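PDB 3TP4: computational Design of Enzyme from Synthetic construct, which probably carries a computationally designed serine-containing catalytic triad, meant to activate the serine, on a scaffold related to family 26 glycosyl hydrolases. Local coordinates for residues A[29-34]-A[351-355]; A[151-155]-A[210-214]; A[179-183]-A[219-223]; A[236-240]-A[372-376]; A[386-390]-A[431-435]. All blocks are in the same frame, centred on the assembly; numbering follows the deposited sequence.

Contacts 1, 2 and 3 lie in the TIM-barrel part of the chain, contact 5 lies within the Ig-like part, and contact 4 bridges the two. Contact 1 adds a short strand to the first barrel strand, whose far end carries His37; with Ser70 and Glu320 this forms a Ser-His-Glu constellation, probably the designed triad. Contacts 2 and 3 both involve strand 213-217, one at its start and the other in the loop beyond its end, with centres 26 Å apart. Contact 4 comes within about 7 Å of contact 2 between nearest atoms. Contacts 4 and 5 share a sheet, their centres 26 Å apart, while the centre of contact 5 is 52 Å from that of contact 1.

Contact 1. Residues A[29-34]-A[351-355]; sequences GEGILF and FTLFA
The ring of Phe351 lies against the backbone of Gly31, with Gly31 CA 3.9 Å from the ring centroid and over one face in a CH-pi contact. Glycine suits this position because a CB here would press on both Leu353 CD1 and the carbonyl O of Phe351. Phe351 reaches across because its CG stands opposite the backbone N (chi1 -168°), which also brings CE2 to 3.6 Å from Ile32 CG2. Gly29 O meets the same ring at its edge.

Leu33 CD2 touches Leu353 CD1 at 3.8 Å, the two branched chains lying together on one face of the sheet. Phe34 and Phe354 follow: their planes are tilted by only 25°, yet the rings are displaced laterally, so that they meet at Phe34 CD2 and Phe354 CE2 (3.5 Å), while Phe34 CB lies over the Phe354 face. Phe343 adds an edge-to-face partner to Phe34. Carbonyls outside the pair, those of Tyr346 and Asp349, take up the Thr352 hydroxyl.

The backbones pair in parallel through Ile32 N to Phe351 O (2.9 Å), Leu353 N to Ile32 O (2.9 Å) and Phe34 N to Leu353 O (3.0 Å). Strand 352-353 is a short extra strand beside the start of barrel strand 32-37, whose Leu33 bonds to strand 318-321 on its other edge. Three backbone bonds thus fix the parallel register, while the side chains add dispersion and CH-pi contacts and no charge.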
# COMPACT_ATOMS: atom_id res chain seq x y z
N GLY A 29 -17.95 -7.44 -4.95
CA GLY A 29 -19.26 -7.49 -5.57
C GLY A 29 -20.36 -7.99 -4.64
O GLY A 29 -21.54 -7.82 -4.94
N GLU A 30 -19.99 -8.62 -3.53
CA GLU A 30 -20.97 -9.14 -2.57
C GLU A 30 -21.22 -8.13 -1.45
O GLU A 30 -22.34 -7.94 -1.02
CB GLU A 30 -20.49 -10.47 -1.98
CG GLU A 30 -20.33 -11.58 -3.02
CD GLU A 30 -21.62 -11.85 -3.78
OE1 GLU A 30 -22.65 -12.10 -3.12
OE2 GLU A 30 -21.60 -11.81 -5.03
N GLY A 31 -20.15 -7.51 -0.98
CA GLY A 31 -20.24 -6.46 0.01
C GLY A 31 -18.90 -5.76 0.09
O GLY A 31 -17.88 -6.32 -0.32
N ILE A 32 -18.90 -4.53 0.58
CA ILE A 32 -17.66 -3.78 0.64
C ILE A 32 -17.36 -3.42 2.11
O ILE A 32 -18.19 -2.82 2.79
CB ILE A 32 -17.71 -2.55 -0.28
CG1 ILE A 32 -16.32 -1.87 -0.38
CG2 ILE A 32 -18.79 -1.57 0.18
CD1 ILE A 32 -16.19 -0.92 -1.57
N LEU A 33 -16.20 -3.84 2.60
CA LEU A 33 -15.86 -3.60 3.99
C LEU A 33 -15.61 -2.11 4.22
O LEU A 33 -14.81 -1.48 3.52
CB LEU A 33 -14.59 -4.36 4.43
CG LEU A 33 -14.23 -5.83 4.16
CD1 LEU A 33 -13.62 -6.48 5.39
CD2 LEU A 33 -15.33 -6.68 3.59
N PHE A 34 -16.30 -1.54 5.20
CA PHE A 34 -16.03 -0.17 5.59
C PHE A 34 -14.82 -0.10 6.51
O PHE A 34 -14.73 -0.83 7.50
CB PHE A 34 -17.23 0.47 6.30
CG PHE A 34 -16.90 1.81 6.90
CD1 PHE A 34 -16.70 2.91 6.07
CD2 PHE A 34 -16.74 1.96 8.27
CE1 PHE A 34 -16.39 4.15 6.62
CE2 PHE A 34 -16.42 3.19 8.83
CZ PHE A 34 -16.25 4.28 8.01
N PHE A 351 -25.10 -3.63 1.86
CA PHE A 351 -23.91 -3.81 1.05
C PHE A 351 -22.62 -3.47 1.81
O PHE A 351 -21.57 -4.02 1.51
CB PHE A 351 -24.03 -3.05 -0.29
CG PHE A 351 -22.95 -3.43 -1.29
CD1 PHE A 351 -23.01 -4.64 -1.96
CD2 PHE A 351 -21.89 -2.58 -1.55
CE1 PHE A 351 -22.02 -4.99 -2.87
CE2 PHE A 351 -20.90 -2.93 -2.44
CZ PHE A 351 -20.97 -4.13 -3.11
N THR A 352 -22.70 -2.60 2.82
CA THR A 352 -21.50 -2.25 3.60
C THR A 352 -21.26 -3.21 4.76
O THR A 352 -22.18 -3.46 5.54
CB THR A 352 -21.57 -0.81 4.16
OG1 THR A 352 -22.77 -0.66 4.93
CG2 THR A 352 -21.54 0.21 3.01
N LEU A 353 -20.04 -3.72 4.88
CA LEU A 353 -19.74 -4.70 5.92
C LEU A 353 -18.95 -4.08 7.05
O LEU A 353 -18.00 -3.33 6.83
CB LEU A 353 -19.00 -5.91 5.36
CG LEU A 353 -19.76 -6.68 4.27
CD1 LEU A 353 -18.91 -7.81 3.69
CD2 LEU A 353 -21.06 -7.22 4.82
N PHE A 354 -19.37 -4.40 8.27
CA PHE A 354 -18.67 -3.95 9.46
C PHE A 354 -18.10 -5.17 10.20
O PHE A 354 -18.29 -6.31 9.76
CB PHE A 354 -19.61 -3.11 10.31
CG PHE A 354 -19.85 -1.74 9.74
CD1 PHE A 354 -20.49 -1.59 8.51
CD2 PHE A 354 -19.42 -0.60 10.41
CE1 PHE A 354 -20.70 -0.34 7.96
CE2 PHE A 354 -19.61 0.65 9.87
CZ PHE A 354 -20.25 0.79 8.63
N ALA A 355 -17.40 -4.93 11.30
CA ALA A 355 -16.67 -5.98 12.02
C ALA A 355 -17.46 -7.26 12.27
O ALA A 355 -16.96 -8.36 12.01
CB ALA A 355 -16.14 -5.45 13.33

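Contact 2. Residues A[151-155]-A[210-214]; sequences IAELA and VSNFL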
# COMPACT_ATOMS: atom_id res chain seq x y z
N ILE A 151 9.42 -1.73 10.70
CA ILE A 151 8.19 -2.28 10.16
C ILE A 151 8.20 -3.80 10.29
O ILE A 151 7.19 -4.42 10.64
CB ILE A 151 7.96 -1.83 8.70
CG1 ILE A 151 7.62 -0.33 8.68
CG2 ILE A 151 6.86 -2.65 8.02
CD1 ILE A 151 7.60 0.28 7.29
N ALA A 152 9.36 -4.41 10.03
CA ALA A 152 9.48 -5.86 10.18
C ALA A 152 9.25 -6.25 11.64
O ALA A 152 8.65 -7.29 11.94
CB ALA A 152 10.85 -6.33 9.69
N GLU A 153 9.72 -5.41 12.56
CA GLU A 153 9.51 -5.64 13.99
C GLU A 153 8.02 -5.62 14.32
O GLU A 153 7.52 -6.46 15.07
CB GLU A 153 10.21 -4.54 14.80
CG GLU A 153 11.71 -4.74 14.95
CD GLU A 153 12.05 -5.79 15.99
OE1 GLU A 153 11.11 -6.36 16.59
OE2 GLU A 153 13.26 -6.05 16.21
N LEU A 154 7.31 -4.65 13.76
CA LEU A 154 5.87 -4.54 13.98
C LEU A 154 5.17 -5.78 13.45
O LEU A 154 4.31 -6.36 14.12
CB LEU A 154 5.32 -3.30 13.29
CG LEU A 154 3.78 -3.22 13.27
CD1 LEU A 154 3.25 -2.97 14.68
CD2 LEU A 154 3.30 -2.14 12.31
N ALA A 155 5.53 -6.16 12.23
CA ALA A 155 4.96 -7.35 11.62
C ALA A 155 5.09 -8.55 12.56
O ALA A 155 4.11 -9.25 12.82
CB ALA A 155 5.64 -7.64 10.28
N VAL A 210 9.47 -11.42 6.57
CA VAL A 210 8.10 -11.07 6.90
C VAL A 210 7.15 -12.00 6.14
O VAL A 210 7.28 -12.17 4.92
CB VAL A 210 7.78 -9.60 6.55
CG1 VAL A 210 6.27 -9.33 6.67
CG2 VAL A 210 8.57 -8.68 7.45
N SER A 211 6.20 -12.60 6.85
CA SER A 211 5.34 -13.59 6.23
C SER A 211 3.85 -13.29 6.42
O SER A 211 3.00 -14.08 6.00
CB SER A 211 5.66 -14.99 6.75
OG SER A 211 5.37 -15.09 8.13
N ASN A 212 3.53 -12.17 7.06
CA ASN A 212 2.12 -11.84 7.32
C ASN A 212 1.67 -10.53 6.66
O ASN A 212 0.74 -9.88 7.14
CB ASN A 212 1.80 -11.85 8.84
CG ASN A 212 2.66 -10.86 9.62
OD1 ASN A 212 3.85 -10.72 9.36
ND2 ASN A 212 2.06 -10.18 10.59
N PHE A 213 2.33 -10.16 5.56
CA PHE A 213 1.93 -9.00 4.77
C PHE A 213 1.27 -9.37 3.44
O PHE A 213 1.70 -10.29 2.72
CB PHE A 213 3.13 -8.10 4.46
CG PHE A 213 3.51 -7.15 5.56
CD1 PHE A 213 2.86 -7.17 6.77
CD2 PHE A 213 4.53 -6.23 5.36
CE1 PHE A 213 3.22 -6.29 7.78
CE2 PHE A 213 4.89 -5.36 6.36
CZ PHE A 213 4.24 -5.39 7.57
N LEU A 214 0.21 -8.62 3.12
CA LEU A 214 -0.29 -8.49 1.76
C LEU A 214 0.12 -7.08 1.33
O LEU A 214 0.15 -6.17 2.16
CB LEU A 214 -1.81 -8.64 1.72
CG LEU A 214 -2.34 -10.01 2.16
CD1 LEU A 214 -3.87 -10.07 2.12
CD2 LEU A 214 -1.73 -11.13 1.29
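Phe213 pushes its ring against the helix, the CE2 corner meeting Ile151 CG2 at 3.7 Å with that methyl at the ring edge, near its plane. Ile151 holds CG2 opposite its own backbone N, which places the methyl toward this ring edge, and the two side chains cross at about a right angle. One turn later Ala155 presents its methyl to the same ring, CB lying 3.7 Å from Phe213 CE1. A small residue fits well there, since Asn212 OD1 and Val210 CG1 crowd the same methyl. Val210 works in two directions: CG2 packs 4.0 Å from Ala152 CB, while CG1 lies over a face of the neighbouring Phe213 ring.

In TIM-barrel terms, helix 141-157 is one of the outer helices and 210-214 leads into strand 213-217 of the central parallel barrel. Phe213 therefore faces the helical layer, where Leu204 of helix 190-207 also touches it, and its ring stacks on Phe170 of the adjoining strand.

The polar link comes from Asn212, whose ND2 donates to Ala155 O at 3.2 Å. Asparagine suits the site because the two hydrogens of a single ND2 can reach two carbonyls. The bond to Ala155 O is bent (145° at the hydrogen), and the donor approaches from above the carbonyl plane. With chi1 at 59°, Asn212 holds its CG between the backbone N and the carbonyl carbon, and ND2 also bonds to Ile166 O, its stronger partner.

Contact 3. Residues A[179-183]-A[219-223]; sequences SWFWW and PGGGF. With ACY (acetic acid), chain C.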
# COMPACT_ATOMS: atom_id res chain seq x y z
N SER A 179 -6.60 16.01 -2.43
CA SER A 179 -7.88 15.33 -2.69
C SER A 179 -7.76 14.18 -3.68
O SER A 179 -8.63 13.29 -3.73
CB SER A 179 -8.96 16.32 -3.18
OG SER A 179 -9.75 16.79 -2.10
N TRP A 180 -6.71 14.20 -4.50
CA TRP A 180 -6.48 13.12 -5.46
C TRP A 180 -5.27 12.28 -5.12
O TRP A 180 -5.09 11.21 -5.71
CB TRP A 180 -6.35 13.65 -6.89
CG TRP A 180 -7.51 14.49 -7.33
CD1 TRP A 180 -7.50 15.85 -7.56
CD2 TRP A 180 -8.85 14.05 -7.57
NE1 TRP A 180 -8.76 16.26 -7.95
CE2 TRP A 180 -9.60 15.18 -7.96
CE3 TRP A 180 -9.49 12.80 -7.51
CZ2 TRP A 180 -10.96 15.10 -8.29
CZ3 TRP A 180 -10.84 12.72 -7.83
CH2 TRP A 180 -11.56 13.87 -8.22
N PHE A 181 -4.41 12.78 -4.23
CA PHE A 181 -3.35 11.96 -3.63
C PHE A 181 -2.31 11.40 -4.62
O PHE A 181 -1.83 10.28 -4.43
CB PHE A 181 -3.95 10.79 -2.82
CG PHE A 181 -5.00 11.20 -1.81
CD1 PHE A 181 -4.65 11.55 -0.52
CD2 PHE A 181 -6.35 11.21 -2.15
CE1 PHE A 181 -5.61 11.92 0.41
CE2 PHE A 181 -7.32 11.58 -1.23
CZ PHE A 181 -6.96 11.93 0.06
N TRP A 182 -1.95 12.14 -5.67
CA TRP A 182 -0.86 11.67 -6.52
C TRP A 182 0.45 12.07 -5.86
O TRP A 182 0.61 13.22 -5.46
CB TRP A 182 -0.89 12.30 -7.91
CG TRP A 182 -2.10 12.04 -8.77
CD1 TRP A 182 -3.38 11.78 -8.35
CD2 TRP A 182 -2.13 12.06 -10.19
NE1 TRP A 182 -4.20 11.63 -9.45
CE2 TRP A 182 -3.46 11.79 -10.59
CE3 TRP A 182 -1.16 12.27 -11.18
CZ2 TRP A 182 -3.84 11.74 -11.93
CZ3 TRP A 182 -1.54 12.21 -12.51
CH2 TRP A 182 -2.87 11.95 -12.88
N TRP A 183 1.40 11.15 -5.78
CA TRP A 183 2.72 11.52 -5.26
C TRP A 183 3.51 12.12 -6.40
O TRP A 183 3.97 11.40 -7.29
CB TRP A 183 3.47 10.29 -4.73
CG TRP A 183 4.75 10.65 -4.00
CD1 TRP A 183 5.15 11.91 -3.62
CD2 TRP A 183 5.78 9.75 -3.56
NE1 TRP A 183 6.37 11.84 -2.98
CE2 TRP A 183 6.77 10.53 -2.92
CE3 TRP A 183 5.95 8.36 -3.64
CZ2 TRP A 183 7.92 9.97 -2.37
CZ3 TRP A 183 7.10 7.81 -3.09
CH2 TRP A 183 8.07 8.61 -2.46
N PRO A 219 -2.28 4.53 -6.66
CA PRO A 219 -1.49 5.67 -7.14
C PRO A 219 -2.18 7.02 -6.96
O PRO A 219 -1.60 8.04 -7.32
CB PRO A 219 -1.31 5.36 -8.63
CG PRO A 219 -2.57 4.65 -8.99
CD PRO A 219 -2.94 3.82 -7.77
N GLY A 220 -3.39 7.03 -6.40
CA GLY A 220 -4.14 8.26 -6.24
C GLY A 220 -5.56 8.08 -6.77
O GLY A 220 -6.11 6.98 -6.69
N GLY A 221 -6.14 9.14 -7.32
CA GLY A 221 -7.48 9.06 -7.88
C GLY A 221 -7.75 10.11 -8.94
O GLY A 221 -6.90 10.96 -9.22
N GLY A 222 -8.95 10.06 -9.52
CA GLY A 222 -9.36 10.98 -10.56
C GLY A 222 -8.60 10.74 -11.85
O GLY A 222 -7.96 11.65 -12.37
N PHE A 223 -8.68 9.52 -12.36
CA PHE A 223 -7.96 9.16 -13.58
C PHE A 223 -8.82 9.20 -14.84
O PHE A 223 -8.30 9.09 -15.95
CB PHE A 223 -7.29 7.78 -13.41
CG PHE A 223 -6.25 7.76 -12.32
CD1 PHE A 223 -5.02 8.35 -12.52
CD2 PHE A 223 -6.53 7.18 -11.08
CE1 PHE A 223 -4.06 8.36 -11.51
CE2 PHE A 223 -5.58 7.18 -10.07
CZ PHE A 223 -4.34 7.77 -10.28
C ACY C . -5.15 17.20 -5.63
O ACY C . -4.88 15.99 -5.34
OXT ACY C . -4.49 17.81 -6.53
CH3 ACY C . -6.32 17.89 -5.00
O HOH W 1 0.95 8.36 -6.16
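Trp182 donates its indole NE1 to Gly221 O at 2.8 Å, an almost straight bond (174°) with the acceptor in the plane of the ring. Tryptophan suits the place because the same indole that supplies this donor also lays hydrocarbon on Phe223: Trp182 CZ2 comes within 3.4 Å of Phe223 CE1, the two rings lying nearly parallel but displaced. Gly221 O also lies over the centre of one face of the Phe223 ring. Gly221 N is turned to Trp180 O at 2.8 Å, but at 127° this is a weak bond.

Both segments are loops that follow barrel strands, 168-174 and 213-217, at the C-terminal ends of the barrel strands, where active sites of the TIM-barrel fold are built. The three glycines in a row suit so close a passage: Gly220 has backbone angles that call for glycine, and the bare backbone of Gly222 lets its N come within 3.4 Å of Trp180 CE3.

A water joins the loops by accepting from Trp183 N (2.9 Å) and donating to Pro219 O (2.8 Å), and that carbonyl is also bonded by Tyr187 OH. Trp180 N donates to O of a bound acetic acid molecule, probably from the crystallisation liquor, at 2.7 Å; Phe181 N makes a weak bond to the same oxygen. Phe223 N is held by the carboxylate of Asp263.

Contact 4. Residues A[236-240]-A[372-376]; sequences GDAFV and QPVVH
Phe239 aims the edge of its ring at the face of His376 in an offset T-shaped pair, the planes at 90° and the centroids 5.5 Å apart. Its CZ corner leads, lying 3.9 Å from His376 NE2. Beside it, Phe239 CE2 touches Val374 CG2 at 3.9 Å, the two side chains reaching toward each other. A further first-shell contact is made by Ala238, whose methyl rests on the chain of Gln372, CB to CG 3.5 Å. Gln372 then runs on extended, so that OE1 passes 3.5 Å from Ala238 CA without making a hydrogen bond across the contact. Alanine suits position 238 because its lone methyl lets the Gln372 chain lie close against it.

Next come the groups that hold these side chains in place. The loop turns sharply at 236-239, where Phe239 N bonds to Gly236 O at 2.9 Å; the backbone angles of Asp237 and Ala238 are those of a type I beta turn. Asp237 is fixed by a salt bridge to Lys274 and a hydrogen bond to Tyr234 OH. His376 is held through both nitrogens, ND1 to Glu195 and NE2 to Glu202 on helix 190-207, a pairing that would favour the doubly protonated imidazolium. Between Val374 and His376, Val375 points the other way, into the sandwich, against Val395 and Leu458.

Strand 374-379 is one of the two edge strands of the Ig-like sheet, and it leans here on the loop before strand 242-249: an interface between TIM barrel and Ig-like domain that joins aromatic and apolar contacts with a polar link from His376 to helix 190-207.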
# COMPACT_ATOMS: atom_id res chain seq x y z
N GLY A 236 4.44 -3.66 -10.49
CA GLY A 236 4.48 -4.92 -11.22
C GLY A 236 3.71 -6.04 -10.54
O GLY A 236 3.54 -6.03 -9.32
N ASP A 237 3.27 -7.01 -11.33
CA ASP A 237 2.46 -8.13 -10.82
C ASP A 237 3.14 -8.93 -9.72
O ASP A 237 2.47 -9.46 -8.83
CB ASP A 237 2.09 -9.08 -11.95
CG ASP A 237 1.27 -8.41 -13.04
OD1 ASP A 237 0.76 -7.29 -12.83
OD2 ASP A 237 1.12 -9.03 -14.12
N ALA A 238 4.47 -9.05 -9.77
CA ALA A 238 5.18 -9.83 -8.76
C ALA A 238 5.28 -9.09 -7.43
O ALA A 238 5.83 -9.62 -6.47
CB ALA A 238 6.58 -10.19 -9.26
N PHE A 239 4.76 -7.87 -7.38
CA PHE A 239 5.01 -7.00 -6.22
C PHE A 239 3.77 -6.46 -5.52
O PHE A 239 3.87 -5.96 -4.40
CB PHE A 239 5.92 -5.84 -6.64
CG PHE A 239 7.27 -6.29 -7.10
CD1 PHE A 239 8.26 -6.58 -6.18
CD2 PHE A 239 7.54 -6.45 -8.45
CE1 PHE A 239 9.51 -7.02 -6.59
CE2 PHE A 239 8.79 -6.89 -8.87
CZ PHE A 239 9.78 -7.17 -7.93
N VAL A 240 2.61 -6.56 -6.17
CA VAL A 240 1.37 -5.98 -5.64
C VAL A 240 0.28 -7.05 -5.50
O VAL A 240 0.02 -7.80 -6.44
CB VAL A 240 0.84 -4.88 -6.59
CG1 VAL A 240 -0.49 -4.33 -6.08
CG2 VAL A 240 1.88 -3.75 -6.73
N GLN A 372 6.63 -15.88 -9.07
CA GLN A 372 7.03 -15.68 -10.46
C GLN A 372 8.47 -15.18 -10.54
O GLN A 372 8.85 -14.25 -9.83
CB GLN A 372 6.05 -14.77 -11.23
CG GLN A 372 5.91 -13.34 -10.69
CD GLN A 372 4.71 -12.59 -11.30
OE1 GLN A 372 3.67 -12.41 -10.64
NE2 GLN A 372 4.86 -12.14 -12.55
N PRO A 373 9.29 -15.83 -11.38
CA PRO A 373 10.66 -15.33 -11.56
C PRO A 373 10.61 -13.87 -12.06
O PRO A 373 9.77 -13.53 -12.89
CB PRO A 373 11.22 -16.25 -12.64
CG PRO A 373 10.45 -17.53 -12.47
CD PRO A 373 9.05 -17.09 -12.11
N VAL A 374 11.48 -13.02 -11.53
CA VAL A 374 11.49 -11.61 -11.92
C VAL A 374 12.93 -11.08 -11.99
O VAL A 374 13.79 -11.49 -11.22
CB VAL A 374 10.64 -10.77 -10.92
CG1 VAL A 374 11.25 -10.81 -9.52
CG2 VAL A 374 10.50 -9.34 -11.42
N VAL A 375 13.19 -10.20 -12.95
CA VAL A 375 14.47 -9.50 -12.97
C VAL A 375 14.21 -8.00 -13.07
O VAL A 375 13.37 -7.54 -13.85
CB VAL A 375 15.44 -10.01 -14.08
CG1 VAL A 375 14.83 -9.86 -15.49
CG2 VAL A 375 16.79 -9.30 -14.00
N HIS A 376 14.90 -7.23 -12.24
CA HIS A 376 14.85 -5.78 -12.38
C HIS A 376 16.18 -5.15 -11.98
O HIS A 376 16.94 -5.70 -11.19
CB HIS A 376 13.67 -5.16 -11.61
CG HIS A 376 13.70 -5.43 -10.14
ND1 HIS A 376 14.07 -4.48 -9.21
CD2 HIS A 376 13.37 -6.54 -9.43
CE1 HIS A 376 13.98 -5.00 -8.00
NE2 HIS A 376 13.56 -6.25 -8.10

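Contact 5. Residues A[386-390]-A[431-435]; sequences VASAP and APWSP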
# COMPACT_ATOMS: atom_id res chain seq x y z
N VAL A 386 22.60 9.11 -13.73
CA VAL A 386 23.79 8.70 -12.98
C VAL A 386 24.76 9.87 -12.80
O VAL A 386 25.14 10.53 -13.77
CB VAL A 386 24.50 7.51 -13.66
CG1 VAL A 386 24.39 7.63 -15.17
CG2 VAL A 386 25.97 7.43 -13.22
N ALA A 387 25.18 10.10 -11.56
CA ALA A 387 25.94 11.29 -11.21
C ALA A 387 27.45 11.11 -11.30
O ALA A 387 28.16 11.94 -11.87
CB ALA A 387 25.56 11.77 -9.81
N SER A 388 27.96 10.02 -10.72
CA SER A 388 29.40 9.82 -10.64
C SER A 388 29.84 8.53 -11.32
O SER A 388 29.05 7.62 -11.54
CB SER A 388 29.85 9.81 -9.17
OG SER A 388 29.16 8.82 -8.43
N ALA A 389 31.12 8.48 -11.67
CA ALA A 389 31.72 7.27 -12.19
C ALA A 389 32.90 6.90 -11.31
O ALA A 389 33.66 7.77 -10.88
CB ALA A 389 32.16 7.47 -13.63
N PRO A 390 33.05 5.61 -11.00
CA PRO A 390 32.08 4.60 -11.43
C PRO A 390 30.81 4.66 -10.59
O PRO A 390 30.81 5.21 -9.48
CB PRO A 390 32.81 3.27 -11.16
CG PRO A 390 34.22 3.64 -10.80
CD PRO A 390 34.15 5.01 -10.23
N ALA A 431 28.07 -4.85 -10.48
CA ALA A 431 29.32 -4.55 -11.17
C ALA A 431 29.48 -3.04 -11.21
O ALA A 431 28.48 -2.31 -11.18
CB ALA A 431 29.30 -5.10 -12.60
N PRO A 432 30.72 -2.56 -11.25
CA PRO A 432 30.93 -1.12 -11.39
C PRO A 432 30.64 -0.70 -12.84
O PRO A 432 30.84 -1.51 -13.74
CB PRO A 432 32.43 -0.96 -11.09
CG PRO A 432 33.04 -2.28 -11.51
CD PRO A 432 31.99 -3.32 -11.18
N TRP A 433 30.16 0.52 -13.05
CA TRP A 433 29.95 1.02 -14.41
C TRP A 433 30.46 2.46 -14.54
O TRP A 433 30.03 3.34 -13.80
CB TRP A 433 28.47 0.95 -14.80
CG TRP A 433 28.15 1.56 -16.15
CD1 TRP A 433 28.89 1.46 -17.30
CD2 TRP A 433 27.02 2.37 -16.47
NE1 TRP A 433 28.27 2.16 -18.32
CE2 TRP A 433 27.13 2.73 -17.83
CE3 TRP A 433 25.92 2.83 -15.74
CZ2 TRP A 433 26.18 3.53 -18.47
CZ3 TRP A 433 24.98 3.63 -16.37
CH2 TRP A 433 25.11 3.96 -17.73
N SER A 434 31.38 2.69 -15.47
CA SER A 434 31.92 4.03 -15.71
C SER A 434 31.46 4.54 -17.07
O SER A 434 32.15 4.36 -18.06
CB SER A 434 33.45 4.00 -15.66
OG SER A 434 33.92 3.53 -14.41
N PRO A 435 30.28 5.17 -17.12
CA PRO A 435 29.68 5.59 -18.39
C PRO A 435 30.69 6.24 -19.34
O PRO A 435 31.21 7.32 -19.04
CB PRO A 435 28.63 6.61 -17.96
CG PRO A 435 28.23 6.17 -16.59
CD PRO A 435 29.46 5.58 -15.96
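Apolar contacts make up most of the meeting of Val386, Ala389 and Pro390 with the end of strand 429-433. Val386 reaches with both methyls: CG1 lies 4.2 Å from Trp433 CZ3, and CG2 lies 4.2 Å from Pro435 CG. Pro435 CG also sits over the centre of the Trp433 indole, so valine, proline and tryptophan form one small cluster. Ala389 CB adds a contact to Pro435 CD at 4.0 Å, and farther out Pro390 CB faces Pro432 CB.

This is one end of an Ig-like beta sandwich. The chain leaves strand 385-386, which pairs with strand 456-466, and passes through 387-390 to strand 391-398, the partner of 429-433. Trp433, with CG opposite its backbone N (chi1 175°), carries a large indole to the interior, where Leu419 and Val464 also touch it. The peptide bond before Pro390 is cis, where the chain turns into strand 391-398.

The polar element is slight, with no hydrogen bond between the segments. Pro390 CA approaches Trp433 O at 3.4 Å in a bent CA-H...O contact, next to the regular backbone bonding of Trp433 with Thr391. Ser434 OG lies 3.4 Å from Pro390 CB, a van der Waals touch at an exposed position where a small polar residue is at home.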